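Austinoid biosynthesis clusters protein H (Emericella nidulans FGSC A4, PDB 5X9K) takes part in the biosynthesis of the fungal meroterpenoids austinol and dehydroaustinol as a homodimeric isomerase of the trt14 family. Local coordinates at residues A[92-97]-A[109-114]; A[126-131]-A[146-151]. All coordinates share one frame; numbering follows the deposited sequence.

Interaction 1: A[92-97]-A[109-114]; sequences LRVKDG and VVLHIE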
loop_
_atom_site.group_PDB
_atom_site.type_symbol
_atom_site.label_atom_id
_atom_site.label_comp_id
_atom_site.label_asym_id
_atom_site.label_seq_id
_atom_site.Cartn_x
_atom_site.Cartn_y
_atom_site.Cartn_z
ATOM N N LEU A 92 15.018 1.250 -5.793
ATOM C CA LEU A 92 14.024 1.126 -4.734
ATOM C C LEU A 92 14.740 1.145 -3.395
ATOM O O LEU A 92 15.753 0.461 -3.225
ATOM C CB LEU A 92 13.230 -0.176 -4.836
ATOM C CG LEU A 92 12.348 -0.492 -6.033
ATOM C CD1 LEU A 92 11.671 -1.812 -5.728
ATOM C CD2 LEU A 92 11.323 0.612 -6.288
ATOM N N ARG A 93 14.202 1.905 -2.444
ATOM C CA ARG A 93 14.794 2.034 -1.120
ATOM C C ARG A 93 13.689 2.067 -0.078
ATOM O O ARG A 93 12.622 2.632 -0.321
ATOM C CB ARG A 93 15.635 3.318 -1.013
ATOM C CG ARG A 93 16.450 3.430 0.278
ATOM C CD ARG A 93 17.956 3.296 0.023
ATOM N NE ARG A 93 18.516 4.486 -0.617
ATOM C CZ ARG A 93 19.747 4.563 -1.122
ATOM N NH1 ARG A 93 20.560 3.515 -1.074
ATOM N NH2 ARG A 93 20.166 5.691 -1.683
ATOM N N VAL A 94 13.941 1.468 1.084
ATOM C CA VAL A 94 13.013 1.636 2.195
ATOM C C VAL A 94 13.063 3.084 2.662
ATOM O O VAL A 94 14.145 3.647 2.874
ATOM C CB VAL A 94 13.362 0.665 3.328
ATOM C CG1 VAL A 94 12.499 0.927 4.551
ATOM C CG2 VAL A 94 13.198 -0.764 2.838
ATOM N N LYS A 95 11.895 3.700 2.815
ATOM C CA LYS A 95 11.842 5.081 3.278
ATOM C C LYS A 95 12.500 5.210 4.651
ATOM O O LYS A 95 12.297 4.377 5.534
ATOM C CB LYS A 95 10.389 5.553 3.315
ATOM C CG LYS A 95 10.197 7.058 3.386
ATOM C CD LYS A 95 8.707 7.398 3.444
ATOM C CE LYS A 95 8.469 8.887 3.522
ATOM N NZ LYS A 95 8.867 9.549 2.257
ATOM N N ASP A 96 13.329 6.242 4.818
ATOM C CA ASP A 96 14.021 6.423 6.090
ATOM C C ASP A 96 13.007 6.617 7.208
ATOM O O ASP A 96 12.007 7.327 7.049
ATOM C CB ASP A 96 14.984 7.615 6.029
ATOM C CG ASP A 96 15.977 7.644 7.205
ATOM O OD1 ASP A 96 16.600 6.601 7.507
ATOM O OD2 ASP A 96 16.154 8.717 7.821
ATOM N N GLY A 97 13.262 5.958 8.336
ATOM C CA GLY A 97 12.334 5.927 9.444
ATOM C C GLY A 97 11.270 4.857 9.349
ATOM O O GLY A 97 10.619 4.561 10.363
ATOM N N VAL A 109 7.227 -9.826 4.854
ATOM C CA VAL A 109 7.921 -8.594 5.181
ATOM C C VAL A 109 7.162 -7.463 4.514
ATOM O O VAL A 109 6.920 -7.510 3.301
ATOM C CB VAL A 109 9.380 -8.604 4.705
ATOM C CG1 VAL A 109 10.019 -7.275 5.010
ATOM C CG2 VAL A 109 10.175 -9.792 5.339
ATOM N N VAL A 110 6.796 -6.456 5.293
ATOM C CA VAL A 110 6.057 -5.298 4.794
ATOM C C VAL A 110 6.997 -4.102 4.786
ATOM O O VAL A 110 7.629 -3.797 5.808
ATOM C CB VAL A 110 4.813 -5.003 5.647
ATOM C CG1 VAL A 110 4.035 -3.833 5.035
ATOM C CG2 VAL A 110 3.923 -6.228 5.709
ATOM N N LEU A 111 7.075 -3.413 3.643
ATOM C CA LEU A 111 8.025 -2.323 3.461
ATOM C C LEU A 111 7.337 -1.117 2.852
ATOM O O LEU A 111 6.574 -1.253 1.893
ATOM C CB LEU A 111 9.174 -2.736 2.547
ATOM C CG LEU A 111 10.040 -3.898 3.026
ATOM C CD1 LEU A 111 10.941 -4.385 1.911
ATOM C CD2 LEU A 111 10.868 -3.454 4.229
ATOM N N HIS A 112 7.631 0.062 3.398
ATOM C CA HIS A 112 7.256 1.320 2.765
ATOM C C HIS A 112 8.423 1.743 1.872
ATOM O O HIS A 112 9.492 2.125 2.365
ATOM C CB HIS A 112 6.911 2.361 3.832
ATOM C CG HIS A 112 6.356 3.627 3.274
ATOM N ND1 HIS A 112 6.158 4.751 4.045
ATOM C CD2 HIS A 112 5.945 3.944 2.024
ATOM C CE1 HIS A 112 5.669 5.714 3.289
ATOM N NE2 HIS A 112 5.525 5.250 2.058
ATOM N N ILE A 113 8.220 1.665 0.553
ATOM C CA ILE A 113 9.277 1.770 -0.446
ATOM C C ILE A 113 9.161 3.085 -1.204
ATOM O O ILE A 113 8.056 3.513 -1.557
ATOM C CB ILE A 113 9.186 0.593 -1.435
ATOM C CG1 ILE A 113 9.436 -0.726 -0.713
ATOM C CG2 ILE A 113 10.144 0.791 -2.627
ATOM C CD1 ILE A 113 10.869 -0.944 -0.415
ATOM N N GLU A 114 10.312 3.686 -1.508
ATOM C CA GLU A 114 10.423 4.798 -2.449
ATOM C C GLU A 114 11.166 4.326 -3.690
ATOM O O GLU A 114 12.219 3.694 -3.585
ATOM C CB GLU A 114 11.177 5.965 -1.811
ATOM C CG GLU A 114 10.404 6.705 -0.739
ATOM C CD GLU A 114 11.238 7.804 -0.111
ATOM O OE1 GLU A 114 12.480 7.655 -0.086
ATOM O OE2 GLU A 114 10.650 8.811 0.341
#
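Arg-93 and Glu-114 form an antiparallel hydrogen-bonded pair joining strands 87-94 and 108-119, neighbours in the curved mixed sheet of this subunit. Arg-93 N donates to Glu-114 O over 2.9 Å, and Glu-114 N returns a straighter bond of 2.8 Å to Arg-93 O, with 175° at the hydrogen. The short segments run at 136° to each other. Beyond the non-hydrogen-bonded pair Val-94 and Ile-113, one further bond runs from Lys-95 N to His-112 O (2.9 Å) before 92-97 leaves the sheet. Ile-113 links the apolar contacts: its CG2 meets Leu-92 CD2 at 3.9 Å and its CD1 meets Val-94 CG2, which also touches Leu-111 CD2 at 3.8 Å. Leu-34 of helix 26-38 packs on Val-94.

The polar side is built round Lys-95. Its CG is anti to the backbone N and the chain is extended up to CE, so that it runs alongside His-112, with CB over one face of the imidazole and CD 3.5 Å from CE1. That ring is fixed from elsewhere: NE2 is hydrogen-bonded to Glu-127, and Phe-61 and Phe-145 of the second subunit meet it edge-to-face. A bend at the last torsion brings the ammonium back to Glu-114, whose CG and CD pack beside Lys-95 CG. The resulting salt bridge, Lys-95 NZ to Glu-114 OE2 at 2.7 Å, uses the anti side of the carboxylate oxygen, with NZ 34° out of the carboxylate plane.

Interaction 2: A[126-131]-A[146-151]; sequences TEYVYI and QFADSA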
loop_
_atom_site.group_PDB
_atom_site.type_symbol
_atom_site.label_atom_id
_atom_site.label_comp_id
_atom_site.label_asym_id
_atom_site.label_seq_id
_atom_site.Cartn_x
_atom_site.Cartn_y
_atom_site.Cartn_z
ATOM N N THR A 126 8.320 7.915 -6.930
ATOM C CA THR A 126 7.055 7.331 -6.535
ATOM C C THR A 126 7.282 6.583 -5.228
ATOM O O THR A 126 8.391 6.574 -4.684
ATOM C CB THR A 126 6.516 6.435 -7.652
ATOM O OG1 THR A 126 5.124 6.166 -7.434
ATOM C CG2 THR A 126 7.330 5.122 -7.754
ATOM N N GLU A 127 6.219 5.990 -4.698
ATOM C CA GLU A 127 6.342 5.155 -3.512
ATOM C C GLU A 127 5.331 4.021 -3.563
ATOM O O GLU A 127 4.402 4.022 -4.370
ATOM C CB GLU A 127 6.163 5.962 -2.232
ATOM C CG GLU A 127 4.905 6.783 -2.218
ATOM C CD GLU A 127 4.859 7.739 -1.053
ATOM O OE1 GLU A 127 4.922 7.272 0.107
ATOM O OE2 GLU A 127 4.752 8.962 -1.309
ATOM N N TYR A 128 5.528 3.045 -2.670
ATOM C CA TYR A 128 4.698 1.850 -2.622
ATOM C C TYR A 128 4.681 1.303 -1.205
ATOM O O TYR A 128 5.548 1.612 -0.388
ATOM C CB TYR A 128 5.212 0.712 -3.522
ATOM C CG TYR A 128 5.894 1.082 -4.809
ATOM C CD1 TYR A 128 5.269 0.848 -6.042
ATOM C CD2 TYR A 128 7.176 1.619 -4.810
ATOM C CE1 TYR A 128 5.907 1.161 -7.223
ATOM C CE2 TYR A 128 7.806 1.936 -5.982
ATOM C CZ TYR A 128 7.176 1.704 -7.179
ATOM O OH TYR A 128 7.835 2.029 -8.338
ATOM N N VAL A 129 3.701 0.449 -0.936
ATOM C CA VAL A 129 3.807 -0.547 0.121
ATOM C C VAL A 129 4.031 -1.886 -0.568
ATOM O O VAL A 129 3.241 -2.290 -1.428
ATOM C CB VAL A 129 2.562 -0.574 1.018
ATOM C CG1 VAL A 129 2.708 -1.649 2.099
ATOM C CG2 VAL A 129 2.345 0.806 1.670
ATOM N N TYR A 130 5.131 -2.548 -0.233
ATOM C CA TYR A 130 5.357 -3.913 -0.672
ATOM C C TYR A 130 5.017 -4.840 0.479
ATOM O O TYR A 130 5.419 -4.592 1.618
ATOM C CB TYR A 130 6.819 -4.144 -1.077
ATOM C CG TYR A 130 7.218 -3.707 -2.470
ATOM C CD1 TYR A 130 6.354 -2.986 -3.289
ATOM C CD2 TYR A 130 8.471 -4.052 -2.975
ATOM C CE1 TYR A 130 6.741 -2.617 -4.582
ATOM C CE2 TYR A 130 8.862 -3.683 -4.229
ATOM C CZ TYR A 130 8.007 -2.974 -5.033
ATOM O OH TYR A 130 8.426 -2.629 -6.293
ATOM N N ILE A 131 4.306 -5.922 0.187
ATOM C CA ILE A 131 4.188 -7.048 1.123
ATOM C C ILE A 131 4.785 -8.268 0.434
ATOM O O ILE A 131 4.208 -8.783 -0.530
ATOM C CB ILE A 131 2.741 -7.313 1.551
ATOM C CG1 ILE A 131 2.158 -6.084 2.254
ATOM C CG2 ILE A 131 2.692 -8.520 2.478
ATOM C CD1 ILE A 131 0.677 -6.196 2.579
ATOM N N GLN A 146 2.095 -5.368 -4.175
ATOM C CA GLN A 146 2.475 -3.963 -4.156
ATOM C C GLN A 146 1.236 -3.092 -4.196
ATOM O O GLN A 146 0.250 -3.419 -4.862
ATOM C CB GLN A 146 3.413 -3.614 -5.305
ATOM C CG GLN A 146 2.782 -3.532 -6.649
ATOM C CD GLN A 146 3.798 -3.162 -7.692
ATOM O OE1 GLN A 146 4.190 -1.999 -7.804
ATOM N NE2 GLN A 146 4.257 -4.153 -8.447
ATOM N N PHE A 147 1.273 -2.015 -3.424
ATOM C CA PHE A 147 0.210 -1.021 -3.404
ATOM C C PHE A 147 0.891 0.249 -3.869
ATOM O O PHE A 147 1.767 0.778 -3.175
ATOM C CB PHE A 147 -0.413 -0.880 -2.015
ATOM C CG PHE A 147 -1.707 -0.084 -1.998
ATOM C CD1 PHE A 147 -1.703 1.277 -2.243
ATOM C CD2 PHE A 147 -2.916 -0.712 -1.707
ATOM C CE1 PHE A 147 -2.884 2.008 -2.216
ATOM C CE2 PHE A 147 -4.119 0.011 -1.671
ATOM C CZ PHE A 147 -4.088 1.383 -1.928
ATOM N N ALA A 148 0.527 0.700 -5.067
ATOM C CA ALA A 148 1.267 1.743 -5.752
ATOM C C ALA A 148 0.689 3.118 -5.442
ATOM O O ALA A 148 -0.455 3.261 -4.995
ATOM C CB ALA A 148 1.245 1.502 -7.261
ATOM N N ASP A 149 1.525 4.128 -5.657
ATOM C CA ASP A 149 1.125 5.536 -5.667
ATOM C C ASP A 149 0.640 5.824 -7.084
ATOM O O ASP A 149 1.413 6.171 -7.972
ATOM C CB ASP A 149 2.304 6.411 -5.253
ATOM C CG ASP A 149 2.051 7.905 -5.457
ATOM O OD1 ASP A 149 0.891 8.321 -5.623
ATOM O OD2 ASP A 149 3.039 8.656 -5.434
ATOM N N SER A 150 -0.662 5.659 -7.304
ATOM C CA SER A 150 -1.181 5.740 -8.665
ATOM C C SER A 150 -1.014 7.134 -9.264
ATOM O O SER A 150 -0.832 7.265 -10.481
ATOM C CB SER A 150 -2.656 5.342 -8.678
ATOM O OG SER A 150 -2.827 3.979 -8.336
ATOM N N ALA A 151 -1.129 8.181 -8.443
ATOM C CA ALA A 151 -0.967 9.539 -8.965
ATOM C C ALA A 151 0.351 9.684 -9.724
ATOM O O ALA A 151 0.368 10.098 -10.888
ATOM C CB ALA A 151 -1.038 10.553 -7.827
HETATM O O HOH W 1 3.990 3.787 -7.442
HETATM O O HOH W 2 4.105 10.271 -3.410
HETATM O O HOH W 3 6.752 -1.978 -8.119
#
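Gln-146 holds CG between its backbone N and carbonyl carbon (chi1 74°) and is extended beyond, which lays it alongside Tyr-128 and Tyr-130, pointing the same way. Its CB packs 3.5 Å from Tyr-130 CE1, and OE1 comes 3.5 Å from Tyr-128 CD1, with that ring and the amide plane 65° apart. Water 3 donates to Gln-146 OE1 and is also hydrogen-bonded to Tyr-130 OH. Asp-149 CG is anti to the backbone N (chi1 170°), which carries the carboxylate past Thr-126 towards Glu-127.

These side chains decorate the antiparallel hairpin of strands 122-134 and 141-148. Within these segments the hydrogen-bonded pair is Val-129 with Phe-147, joined by Val-129 N to Phe-147 O (3.0 Å) and Phe-147 N to Val-129 O (2.8 Å). Asp-149 occupies the N-cap position of helix 150-167, its OD2 hydrogen-bonded to the hydroxyl OG1 of Thr-152.

Glu-127 OE2 and Asp-149 OD2 lie 4.5 Å apart. Water 2 bridges them, donating to both, while the second subunit serves each acid separately: Ser-63 N bonds Glu-127 OE2, and Ser-64 and Ser-150 bond Asp-149 OD1. Together these probably offset the repulsion and tie the hairpin's open end, where the helix begins, to that subunit.

Interactions 1 and 2 sit in one sheet, their centres about 10 Å apart, and meet where strand 108-119 pairs with strand 122-134: Ile-113 O lies 2.8 Å from Tyr-128 N, and Leu-111 N 2.9 Å from Tyr-130 O, both probable hydrogen bonds. Interaction 1 is partly buried and lies where strand 87-94 gives way to a loop; opposite charges pair directly there. Interaction 2 is buried, and its acidic groups share a water and each also has hydrogen-bond partners in the second subunit. Glu-127, through separate carboxylate oxygens, serves both contacts. Leu-92 likewise packs on Tyr-128 and Tyr-130, and both contacts touch the second subunit.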